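Local coordinates for putative trimethylamine methyltransferase (Rhizobium meliloti, PDB 4YYC), which probably acts as a methyltransferase of the trimethylamine methyltransferase (MTTB) family, at residues A[75-80]-A[255-260]; A[147-152]-A[484-489]. All coordinates share one frame; numbering follows the deposited sequence.

Contact 1 of 2, residues A[75-80]-A[255-260]; sequences IEFRDD and TMLGAA
Leu-257, on helix 254-265, packs against Phe-77 in a buried apolar contact flanked by Asp-80, where strand 75-77 gives way to the turn before helix 81-90. The leucine CG stands anti to the carbonyl carbon (chi1 -69°), and the two methyls reach the strand: CD2 of Leu-257 lies 3.7 Å from both CD2 and CE2 of Phe-77, while CD1 of Leu-257 is 3.9 Å from Phe-77 CD2. CD2 approaches the ring obliquely, and the two side chains cross at about a right angle. Nearer the helix backbone, Asp-80 OD2 lies 3.6 Å from Leu-257 CB, in van der Waals contact, and Asp-80 CB lies 4.0 Å from Leu-257 CD1. The carboxylate has its polar partners elsewhere: OD2 forms a salt bridge with Lys-261, one turn further along the same helix, and OD1 of this N-cap residue accepts from Ala-83 N at the start of helix 81-90. Asp-80 thereby ties the beginning of one helix to the flank of another. Around this junction, Phe-77 meets Trp-87 edge-to-face and also touches Phe-252 of strand 251-252, the parallel neighbour of strand 75-77, and helix 286-307 closes in through Ala-299 on Phe-77 and Phe-303 on Leu-257.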
ATOM      1  N   ILE A  75     -15.597  26.489 -18.229  1.00 21.67           N
ATOM      2  CA  ILE A  75     -14.145  26.342 -18.116  1.00 21.04           C
ATOM      3  C   ILE A  75     -13.501  27.458 -18.927  1.00 21.20           C
ATOM      4  O   ILE A  75     -13.902  27.716 -20.054  1.00 20.79           O
ATOM      5  CB  ILE A  75     -13.709  24.990 -18.687  1.00 20.98           C
ATOM      6  CG1 ILE A  75     -14.432  23.825 -17.990  1.00 21.27           C
ATOM      7  CG2 ILE A  75     -12.201  24.837 -18.617  1.00 20.38           C
ATOM      8  CD1 ILE A  75     -14.062  23.568 -16.551  1.00 21.36           C
ATOM      9  N   GLU A  76     -12.529  28.131 -18.344  1.00 21.46           N
ATOM     10  CA  GLU A  76     -11.788  29.166 -19.087  1.00 22.12           C
ATOM     11  C   GLU A  76     -10.794  28.551 -20.069  1.00 21.25           C
ATOM     12  O   GLU A  76     -10.041  27.657 -19.710  1.00 20.19           O
ATOM     13  CB  GLU A  76     -11.015  30.055 -18.121  1.00 23.78           C
ATOM     14  CG  GLU A  76     -11.888  30.808 -17.122  1.00 25.40           C
ATOM     15  CD  GLU A  76     -12.178  32.220 -17.567  1.00 27.38           C
ATOM     16  OE1 GLU A  76     -11.218  32.991 -17.777  1.00 28.46           O
ATOM     17  OE2 GLU A  76     -13.368  32.571 -17.741  1.00 29.38           O
ATOM     18  N   PHE A  77     -10.784  29.051 -21.311  1.00 20.83           N
ATOM     19  CA  PHE A  77      -9.767  28.732 -22.279  1.00 20.58           C
ATOM     20  C   PHE A  77      -9.126  30.069 -22.531  1.00 21.15           C
ATOM     21  O   PHE A  77      -9.678  30.899 -23.244  1.00 21.83           O
ATOM     22  CB  PHE A  77     -10.380  28.094 -23.532  1.00 20.68           C
ATOM     23  CG  PHE A  77     -10.684  26.625 -23.357  1.00 20.18           C
ATOM     24  CD1 PHE A  77     -11.720  26.193 -22.528  1.00 20.40           C
ATOM     25  CD2 PHE A  77      -9.890  25.667 -23.975  1.00 20.00           C
ATOM     26  CE1 PHE A  77     -11.928  24.837 -22.325  1.00 20.14           C
ATOM     27  CE2 PHE A  77     -10.104  24.312 -23.777  1.00 19.59           C
ATOM     28  CZ  PHE A  77     -11.109  23.897 -22.942  1.00 19.90           C
ATOM     29  N   ARG A  78      -7.972  30.316 -21.910  1.00 21.13           N
ATOM     30  CA  ARG A  78      -7.412  31.676 -21.883  1.00 22.36           C
ATOM     31  C   ARG A  78      -6.350  31.951 -22.926  1.00 22.77           C
ATOM     32  O   ARG A  78      -5.540  31.105 -23.212  1.00 22.36           O
ATOM     33  CB  ARG A  78      -6.847  31.973 -20.513  1.00 23.11           C
ATOM     34  CG  ARG A  78      -7.927  31.983 -19.476  1.00 24.07           C
ATOM     35  CD  ARG A  78      -7.398  32.379 -18.111  1.00 25.39           C
ATOM     36  NE  ARG A  78      -8.490  32.591 -17.152  1.00 26.20           N
ATOM     37  CZ  ARG A  78      -8.289  32.824 -15.850  1.00 27.68           C
ATOM     38  NH1 ARG A  78      -7.057  32.841 -15.354  1.00 27.69           N
ATOM     39  NH2 ARG A  78      -9.322  33.009 -15.032  1.00 28.47           N
ATOM     40  N   ASP A  79      -6.393  33.161 -23.470  1.00 23.71           N
ATOM     41  CA  ASP A  79      -5.390  33.685 -24.374  1.00 24.93           C
ATOM     42  C   ASP A  79      -5.215  32.810 -25.610  1.00 24.41           C
ATOM     43  O   ASP A  79      -4.101  32.711 -26.124  1.00 24.99           O
ATOM     44  CB  ASP A  79      -4.057  33.914 -23.601  1.00 25.58           C
ATOM     45  CG  ASP A  79      -4.233  34.818 -22.396  1.00 26.81           C
ATOM     46  OD1 ASP A  79      -4.676  35.930 -22.591  1.00 28.47           O
ATOM     47  OD2 ASP A  79      -4.004  34.386 -21.246  1.00 29.07           O
ATOM     48  N   ASP A  80      -6.323  32.225 -26.104  1.00 23.87           N
ATOM     49  CA  ASP A  80      -6.330  31.328 -27.271  1.00 23.76           C
ATOM     50  C   ASP A  80      -7.622  31.492 -28.066  1.00 23.41           C
ATOM     51  O   ASP A  80      -8.624  30.805 -27.870  1.00 22.46           O
ATOM     52  CB  ASP A  80      -6.124  29.859 -26.886  1.00 24.21           C
ATOM     53  CG  ASP A  80      -5.778  28.990 -28.093  1.00 25.08           C
ATOM     54  OD1 ASP A  80      -6.198  29.297 -29.224  1.00 25.88           O
ATOM     55  OD2 ASP A  80      -5.034  28.010 -27.909  1.00 26.55           O
ATOM     56  N   THR A 255      -0.155  28.339 -23.014  1.00 22.17           N
ATOM     57  CA  THR A 255       0.982  27.461 -23.290  1.00 21.62           C
ATOM     58  C   THR A 255       0.563  26.017 -23.418  1.00 20.39           C
ATOM     59  O   THR A 255       0.965  25.315 -24.355  1.00 19.55           O
ATOM     60  CB  THR A 255       2.060  27.604 -22.221  1.00 22.39           C
ATOM     61  OG1 THR A 255       2.464  28.968 -22.240  1.00 24.34           O
ATOM     62  CG2 THR A 255       3.266  26.709 -22.560  1.00 22.21           C
HETATM   63  N   MSE A 256      -0.235  25.567 -22.452  1.00 20.50           N
HETATM   64  CA  MSE A 256      -0.741  24.206 -22.483  1.00 20.22           C
HETATM   65  C   MSE A 256      -1.621  23.919 -23.655  1.00 19.36           C
HETATM   66  O   MSE A 256      -1.470  22.888 -24.309  1.00 18.44           O
HETATM   67  CB  MSE A 256      -1.420  23.843 -21.140  1.00 21.78           C
HETATM   68  CG  MSE A 256      -0.465  23.820 -19.958  1.00 23.57           C
HETATM   69 SE   MSE A 256       0.851  22.361 -20.085  1.00 27.08          SE
HETATM   70  CE  MSE A 256       2.340  23.401 -20.873  1.00 25.60           C
ATOM     71  N   LEU A 257      -2.527  24.833 -23.960  1.00 18.98           N
ATOM     72  CA  LEU A 257      -3.378  24.683 -25.152  1.00 19.11           C
ATOM     73  C   LEU A 257      -2.548  24.666 -26.415  1.00 19.30           C
ATOM     74  O   LEU A 257      -2.834  23.910 -27.335  1.00 18.64           O
ATOM     75  CB  LEU A 257      -4.421  25.791 -25.189  1.00 19.81           C
ATOM     76  CG  LEU A 257      -5.502  25.741 -24.131  1.00 19.90           C
ATOM     77  CD1 LEU A 257      -6.286  27.031 -24.133  1.00 20.39           C
ATOM     78  CD2 LEU A 257      -6.411  24.531 -24.269  1.00 19.95           C
ATOM     79  N   GLY A 258      -1.498  25.485 -26.470  1.00 19.09           N
ATOM     80  CA  GLY A 258      -0.624  25.523 -27.642  1.00 19.56           C
ATOM     81  C   GLY A 258       0.120  24.230 -27.895  1.00 19.32           C
ATOM     82  O   GLY A 258       0.188  23.782 -29.044  1.00 19.95           O
ATOM     83  N   ALA A 259       0.635  23.608 -26.827  1.00 18.59           N
ATOM     84  CA  ALA A 259       1.259  22.300 -26.980  1.00 18.46           C
ATOM     85  C   ALA A 259       0.230  21.232 -27.386  1.00 18.33           C
ATOM     86  O   ALA A 259       0.519  20.413 -28.256  1.00 18.61           O
ATOM     87  CB  ALA A 259       1.963  21.877 -25.710  1.00 18.35           C
ATOM     88  N   ALA A 260      -0.954  21.279 -26.786  1.00 18.18           N
ATOM     89  CA  ALA A 260      -2.014  20.325 -27.115  1.00 18.62           C
ATOM     90  C   ALA A 260      -2.373  20.397 -28.581  1.00 18.60           C
ATOM     91  O   ALA A 260      -2.524  19.359 -29.243  1.00 18.74           O
ATOM     92  CB  ALA A 260      -3.249  20.560 -26.252  1.00 18.57           C
TER

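Contact 2 of 2, residues A[147-152]-A[484-489]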
ATOM      1  N   ARG A 147      18.912  15.391  -5.623  1.00 15.33           N
ATOM      2  CA  ARG A 147      19.752  14.940  -4.541  1.00 16.37           C
ATOM      3  C   ARG A 147      20.749  13.996  -5.129  1.00 16.26           C
ATOM      4  O   ARG A 147      20.350  12.910  -5.582  1.00 15.64           O
ATOM      5  CB  ARG A 147      18.920  14.230  -3.489  1.00 17.11           C
ATOM      6  CG  ARG A 147      18.405  15.156  -2.482  1.00 18.64           C
ATOM      7  CD  ARG A 147      19.402  15.481  -1.374  1.00 20.55           C
ATOM      8  NE  ARG A 147      18.694  16.190  -0.365  1.00 21.87           N
ATOM      9  CZ  ARG A 147      19.238  16.748   0.685  1.00 22.09           C
ATOM     10  NH1 ARG A 147      20.555  16.740   0.883  1.00 22.53           N
ATOM     11  NH2 ARG A 147      18.445  17.359   1.525  1.00 22.94           N
ATOM     12  N   ASP A 148      22.002  14.445  -5.221  1.00 16.47           N
ATOM     13  CA  ASP A 148      22.993  13.702  -6.000  1.00 17.40           C
ATOM     14  C   ASP A 148      23.547  12.519  -5.195  1.00 17.81           C
ATOM     15  O   ASP A 148      23.190  12.328  -4.046  1.00 17.28           O
ATOM     16  CB  ASP A 148      24.046  14.605  -6.621  1.00 17.99           C
ATOM     17  CG  ASP A 148      25.030  15.201  -5.632  1.00 18.86           C
ATOM     18  OD1 ASP A 148      25.175  14.688  -4.515  1.00 18.87           O
ATOM     19  OD2 ASP A 148      25.655  16.243  -6.026  1.00 19.39           O
ATOM     20  N   LEU A 149      24.424  11.742  -5.830  1.00 18.74           N
ATOM     21  CA  LEU A 149      24.968  10.553  -5.199  1.00 20.46           C
ATOM     22  C   LEU A 149      25.967  10.882  -4.099  1.00 20.86           C
ATOM     23  O   LEU A 149      26.367   9.996  -3.352  1.00 20.95           O
ATOM     24  CB  LEU A 149      25.546   9.614  -6.262  1.00 21.76           C
ATOM     25  CG  LEU A 149      24.485   8.842  -7.082  1.00 23.34           C
ATOM     26  CD1 LEU A 149      25.095   8.129  -8.247  1.00 25.08           C
ATOM     27  CD2 LEU A 149      23.704   7.837  -6.284  1.00 23.45           C
ATOM     28  N   ASP A 150      26.371  12.148  -4.003  1.00 21.65           N
ATOM     29  CA  ASP A 150      27.229  12.589  -2.883  1.00 23.64           C
ATOM     30  C   ASP A 150      26.445  13.250  -1.755  1.00 24.38           C
ATOM     31  O   ASP A 150      27.058  13.804  -0.825  1.00 26.46           O
ATOM     32  CB  ASP A 150      28.313  13.531  -3.407  1.00 24.94           C
ATOM     33  CG  ASP A 150      29.264  12.831  -4.331  1.00 26.69           C
ATOM     34  OD1 ASP A 150      29.698  11.713  -4.017  1.00 28.26           O
ATOM     35  OD2 ASP A 150      29.546  13.364  -5.397  1.00 30.06           O
ATOM     36  N   GLY A 151      25.125  13.224  -1.850  1.00 24.00           N
ATOM     37  CA  GLY A 151      24.219  13.783  -0.844  1.00 24.97           C
ATOM     38  C   GLY A 151      23.903  15.279  -0.959  1.00 24.85           C
ATOM     39  O   GLY A 151      23.271  15.855  -0.052  1.00 26.67           O
ATOM     40  N   ASN A 152      24.295  15.914  -2.052  1.00 22.31           N
ATOM     41  CA  ASN A 152      24.077  17.332  -2.178  1.00 22.17           C
ATOM     42  C   ASN A 152      22.711  17.593  -2.801  1.00 20.09           C
ATOM     43  O   ASN A 152      22.332  16.940  -3.802  1.00 19.36           O
ATOM     44  CB  ASN A 152      25.102  17.959  -3.097  1.00 23.86           C
ATOM     45  CG  ASN A 152      26.535  17.730  -2.652  1.00 26.71           C
ATOM     46  OD1 ASN A 152      27.357  17.137  -3.383  1.00 30.88           O
ATOM     47  ND2 ASN A 152      26.841  18.175  -1.477  1.00 26.99           N
ATOM     48  N   ARG A 484      22.555   1.330   0.355  1.00 14.50           N
ATOM     49  CA  ARG A 484      22.649   0.278  -0.642  1.00 14.84           C
ATOM     50  C   ARG A 484      22.142   0.769  -2.031  1.00 15.00           C
ATOM     51  O   ARG A 484      22.679   0.368  -3.072  1.00 15.83           O
ATOM     52  CB  ARG A 484      21.962  -1.011  -0.171  1.00 15.21           C
ATOM     53  CG  ARG A 484      22.556  -1.633   1.096  1.00 15.60           C
ATOM     54  CD  ARG A 484      21.985  -3.026   1.381  1.00 16.19           C
ATOM     55  NE  ARG A 484      20.561  -2.941   1.712  1.00 15.39           N
ATOM     56  CZ  ARG A 484      20.018  -2.481   2.828  1.00 15.38           C
ATOM     57  NH1 ARG A 484      20.753  -2.125   3.878  1.00 15.93           N
ATOM     58  NH2 ARG A 484      18.715  -2.391   2.892  1.00 15.36           N
ATOM     59  N   ALA A 485      21.114   1.600  -2.011  1.00 14.69           N
ATOM     60  CA  ALA A 485      20.592   2.215  -3.269  1.00 14.58           C
ATOM     61  C   ALA A 485      21.621   3.081  -3.947  1.00 15.13           C
ATOM     62  O   ALA A 485      21.761   3.043  -5.176  1.00 15.52           O
ATOM     63  CB  ALA A 485      19.348   2.997  -2.986  1.00 14.15           C
ATOM     64  N   ASN A 486      22.344   3.856  -3.157  1.00 15.27           N
ATOM     65  CA  ASN A 486      23.451   4.676  -3.667  1.00 15.89           C
ATOM     66  C   ASN A 486      24.486   3.798  -4.405  1.00 16.60           C
ATOM     67  O   ASN A 486      24.869   4.069  -5.581  1.00 16.55           O
ATOM     68  CB  ASN A 486      24.093   5.429  -2.514  1.00 16.79           C
ATOM     69  CG  ASN A 486      25.087   6.472  -2.982  1.00 17.90           C
ATOM     70  OD1 ASN A 486      26.168   6.128  -3.474  1.00 19.76           O
ATOM     71  ND2 ASN A 486      24.752   7.721  -2.793  1.00 18.93           N
ATOM     72  N   ALA A 487      24.907   2.715  -3.753  1.00 16.30           N
ATOM     73  CA  ALA A 487      25.896   1.831  -4.333  1.00 17.32           C
ATOM     74  C   ALA A 487      25.407   1.168  -5.611  1.00 17.34           C
ATOM     75  O   ALA A 487      26.155   1.060  -6.590  1.00 17.86           O
ATOM     76  CB  ALA A 487      26.303   0.765  -3.346  1.00 17.88           C
ATOM     77  N   LEU A 488      24.124   0.815  -5.624  1.00 16.57           N
ATOM     78  CA  LEU A 488      23.553   0.142  -6.755  1.00 16.92           C
ATOM     79  C   LEU A 488      23.447   1.111  -7.957  1.00 16.51           C
ATOM     80  O   LEU A 488      23.755   0.721  -9.097  1.00 17.26           O
ATOM     81  CB  LEU A 488      22.198  -0.480  -6.422  1.00 17.43           C
ATOM     82  CG  LEU A 488      21.736  -1.460  -7.501  1.00 18.89           C
ATOM     83  CD1 LEU A 488      22.687  -2.627  -7.713  1.00 20.20           C
ATOM     84  CD2 LEU A 488      20.362  -1.959  -7.148  1.00 19.38           C
ATOM     85  N   ALA A 489      23.012   2.342  -7.699  1.00 15.74           N
ATOM     86  CA  ALA A 489      22.955   3.370  -8.757  1.00 15.81           C
ATOM     87  C   ALA A 489      24.352   3.564  -9.355  1.00 17.06           C
ATOM     88  O   ALA A 489      24.488   3.648 -10.579  1.00 16.81           O
ATOM     89  CB  ALA A 489      22.446   4.684  -8.230  1.00 15.62           C
TER
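Leu-149 and Asn-486 are joined by one hydrogen bond between the turn that links strands 145-147 and 153-155 and the side of helix 481-495. Asn-486 ND2 donates to the backbone Leu-149 O over 2.8 Å, nearly straight at 170°. The acceptor lies in the plane of the asparagine amide, while the donor is tilted 24° from the carbonyl plane. With CG anti to the backbone N (chi1 -170°), the amide extends from the helix to the turn. It is held at both ends: ND2 also donates to Glu-405, and OD1 accepts from Arg-490.

The apolar part belongs to Leu-149, whose CD2 lies against the Asn-486 amide, 3.6 Å from Asn-486 ND2, and touches Ala-489 CB, about one turn further along the helix, at 3.9 Å. Tyr-404 of helix 404-420 packs on the same leucine.

Within the turn, a type I beta turn from Asp-148 to Gly-151, the Asp-148 carboxylate holds the backbone. Its OD1 accepts from Asp-150 N, making an Asx turn, and from Asn-152 N at 2.9 Å, the two donors approaching from opposite faces of the carboxylate plane; OD2 pairs with Arg-154. Asp-150 adds a salt bridge to Arg-490 of the helix.

The chemistry is thus mainly polar, with a small hydrophobic patch beside it. An aspartate-braced turn presents one carbonyl to a fixed amide, and Arg-490, bonded to both Asn-486 OD1 and Asp-150, probably helps to fix the amide's rotation and to hold the turn on the helix.

In the fold
Contact 1 and contact 2 are separate attachments, with centres about 40 Å apart and nearest atoms about 24 Å apart. Their centres lie about 21 and 23 Å, respectively, from the centre of the chain. Their segments alternate along the sequence, so the intervals they span overlap. Each involves a different four-stranded mixed sheet: 75-80 begins in one, and 147-152 follows a strand of the other. The chemistry differs too, since the first is packing without hydrogen bonds between its segments and the second turns on a hydrogen bond. Segments of both contacts also meet the second subunit: Glu-76 packs on Pro-441 of that subunit, and Arg-147 on its Phe-470.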